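Local atomic coordinates of FI20010p1 (Drosophila melanogaster, PDB entry 7CFB), a protein that probably acts as a piRNA-pathway scaffold in germline gene silencing, its extended Tudor module helping to assemble the complex that amplifies piRNAs. Residues His170-Val173 and Asn174-Ile177. Numbering follows the deposited sequence.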
ATOM      1  N   HIS A 170       4.805 -15.650  -2.917  1.00 48.48           N
ATOM      2  CA  HIS A 170       3.520 -15.002  -3.262  1.00 50.88           C
ATOM      3  C   HIS A 170       2.370 -15.564  -2.430  1.00 47.55           C
ATOM      4  O   HIS A 170       1.491 -14.806  -2.121  1.00 49.07           O
ATOM      5  CB  HIS A 170       3.235 -15.112  -4.757  1.00 48.73           C
ATOM      6  CG  HIS A 170       2.038 -14.328  -5.138  1.00 60.28           C
ATOM      7  ND1 HIS A 170       0.774 -14.772  -4.913  1.00 59.61           N
ATOM      8  CD2 HIS A 170       1.907 -13.103  -5.667  1.00 65.20           C
ATOM      9  CE1 HIS A 170      -0.084 -13.872  -5.307  1.00 59.86           C
ATOM     10  NE2 HIS A 170       0.577 -12.850  -5.774  1.00 59.43           N
ATOM     11  N   CYS A 171       2.435 -16.841  -2.040  1.00 44.23           N
ATOM     12  CA  CYS A 171       1.353 -17.468  -1.229  1.00 51.98           C
ATOM     13  C   CYS A 171       1.395 -16.948   0.215  1.00 43.94           C
ATOM     14  O   CYS A 171       0.354 -17.013   0.897  1.00 48.62           O
ATOM     15  CB  CYS A 171       1.487 -18.986  -1.230  1.00 63.83           C
ATOM     16  SG  CYS A 171       2.355 -19.633  -2.683  1.00 75.05           S
ATOM     17  N   PHE A 172       2.559 -16.457   0.652  1.00 48.51           N
ATOM     18  CA  PHE A 172       2.771 -15.930   2.024  1.00 40.40           C
ATOM     19  C   PHE A 172       2.460 -14.436   2.136  1.00 39.40           C
ATOM     20  O   PHE A 172       2.788 -13.847   3.144  1.00 34.91           O
ATOM     21  CB  PHE A 172       4.160 -16.299   2.528  1.00 38.45           C
ATOM     22  CG  PHE A 172       4.236 -17.753   2.865  1.00 64.59           C
ATOM     23  CD1 PHE A 172       3.361 -18.295   3.786  1.00 66.92           C
ATOM     24  CD2 PHE A 172       5.083 -18.598   2.182  1.00 65.06           C
ATOM     25  CE1 PHE A 172       3.389 -19.642   4.087  1.00 73.64           C
ATOM     26  CE2 PHE A 172       5.096 -19.948   2.478  1.00 75.59           C
ATOM     27  CZ  PHE A 172       4.256 -20.466   3.426  1.00 74.00           C
ATOM     28  N   VAL A 173       1.837 -13.842   1.122  1.00 36.48           N
ATOM     29  CA  VAL A 173       1.430 -12.409   1.194  1.00 35.19           C
ATOM     30  C   VAL A 173       0.381 -12.255   2.304  1.00 34.56           C
ATOM     31  O   VAL A 173      -0.433 -13.148   2.480  1.00 36.05           O
ATOM     32  CB  VAL A 173       0.954 -11.883  -0.173  1.00 34.78           C
ATOM     33  CG1 VAL A 173       0.273 -10.534  -0.109  1.00 37.38           C
ATOM     34  CG2 VAL A 173       2.084 -11.791  -1.161  1.00 35.40           C
ATOM     35  N   ASN A 174       0.452 -11.155   3.043  1.00 33.30           N
ATOM     36  CA  ASN A 174      -0.433 -10.824   4.182  1.00 30.77           C
ATOM     37  C   ASN A 174      -0.169 -11.775   5.345  1.00 35.09           C
ATOM     38  O   ASN A 174      -1.076 -12.049   6.051  1.00 29.51           O
ATOM     39  CB  ASN A 174      -1.908 -10.654   3.810  1.00 33.89           C
ATOM     40  CG  ASN A 174      -2.165  -9.454   2.937  1.00 43.24           C
ATOM     41  OD1 ASN A 174      -1.760  -8.357   3.269  1.00 34.03           O
ATOM     42  ND2 ASN A 174      -2.841  -9.658   1.827  1.00 36.71           N
ATOM     43  N   THR A 175       1.053 -12.267   5.472  1.00 31.12           N
ATOM     44  CA  THR A 175       1.468 -13.055   6.648  1.00 30.92           C
ATOM     45  C   THR A 175       2.752 -12.442   7.206  1.00 36.51           C
ATOM     46  O   THR A 175       3.425 -11.736   6.477  1.00 39.06           O
ATOM     47  CB  THR A 175       1.668 -14.542   6.346  1.00 29.66           C
ATOM     48  OG1 THR A 175       2.812 -14.692   5.527  1.00 32.96           O
ATOM     49  CG2 THR A 175       0.470 -15.186   5.693  1.00 37.14           C
ATOM     50  N   TYR A 176       3.028 -12.675   8.480  1.00 28.75           N
ATOM     51  CA  TYR A 176       4.284 -12.197   9.089  1.00 39.82           C
ATOM     52  C   TYR A 176       5.421 -13.141   8.707  1.00 35.56           C
ATOM     53  O   TYR A 176       5.253 -14.328   8.787  1.00 38.53           O
ATOM     54  CB  TYR A 176       4.168 -12.062  10.605  1.00 33.74           C
ATOM     55  CG  TYR A 176       3.373 -10.883  11.074  1.00 40.81           C
ATOM     56  CD1 TYR A 176       3.972  -9.665  11.293  1.00 37.13           C
ATOM     57  CD2 TYR A 176       2.023 -10.990  11.305  1.00 38.86           C
ATOM     58  CE1 TYR A 176       3.241  -8.576  11.713  1.00 43.78           C
ATOM     59  CE2 TYR A 176       1.280  -9.916  11.733  1.00 35.19           C
ATOM     60  CZ  TYR A 176       1.891  -8.708  11.944  1.00 40.61           C
ATOM     61  OH  TYR A 176       1.157  -7.656  12.362  1.00 41.26           O
ATOM     62  N   ILE A 177       6.542 -12.578   8.292  1.00 33.90           N
ATOM     63  CA  ILE A 177       7.757 -13.355   7.944  1.00 28.71           C
ATOM     64  C   ILE A 177       8.959 -12.759   8.666  1.00 33.69           C
ATOM     65  O   ILE A 177       8.833 -11.699   9.249  1.00 28.58           O
ATOM     66  CB  ILE A 177       8.009 -13.390   6.428  1.00 33.74           C
ATOM     67  CG1 ILE A 177       8.312 -12.020   5.836  1.00 29.36           C
ATOM     68  CG2 ILE A 177       6.887 -14.078   5.699  1.00 39.59           C
ATOM     69  CD1 ILE A 177       8.865 -12.083   4.448  1.00 28.76           C
TER
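Phe172 O accepts two hydrogen bonds from Thr175, one from the side chain and one from the backbone. The hydroxyl bond is the short one, 2.5 Å from Thr175 OG1 to Phe172 O, with a C=O...OG1 angle of 129° and the donor tilted out of the carbonyl plane. Thr175 N lies 3.3 Å from the same Phe172 O, and an N-H...O angle of 127° marks that bond as weak. A chi1 of 69° sets OG1 between the backbone N and the carbonyl carbon of Thr175, which turns the hydroxyl back toward Phe172.

The backbone bond is the i+3 to i bond of a type II beta turn from Phe172 to Thr175, and the shorter hydroxyl bond to the same oxygen reinforces it; Asn174 has the left-handed backbone conformation, with positive phi, expected at the third position. The turn lies in the loop between helix 166-169 and strand 176-184 of the five-stranded sheet in this extended Tudor structure, and both Asn174 and Thr175 form backbone hydrogen bonds with Leu54 of strand 49-57.

The remaining side-chain contacts are van der Waals approaches. Thr175 OG1 sits at the edge of the Phe172 ring, near its plane, 4.0 Å from Phe172 CD1. Val173 CG1 approaches the amide end of Asn174, 3.8 Å from Asn174 ND2, whose hydrogen-bond partner is Asp225 OD1 on helix 215-228.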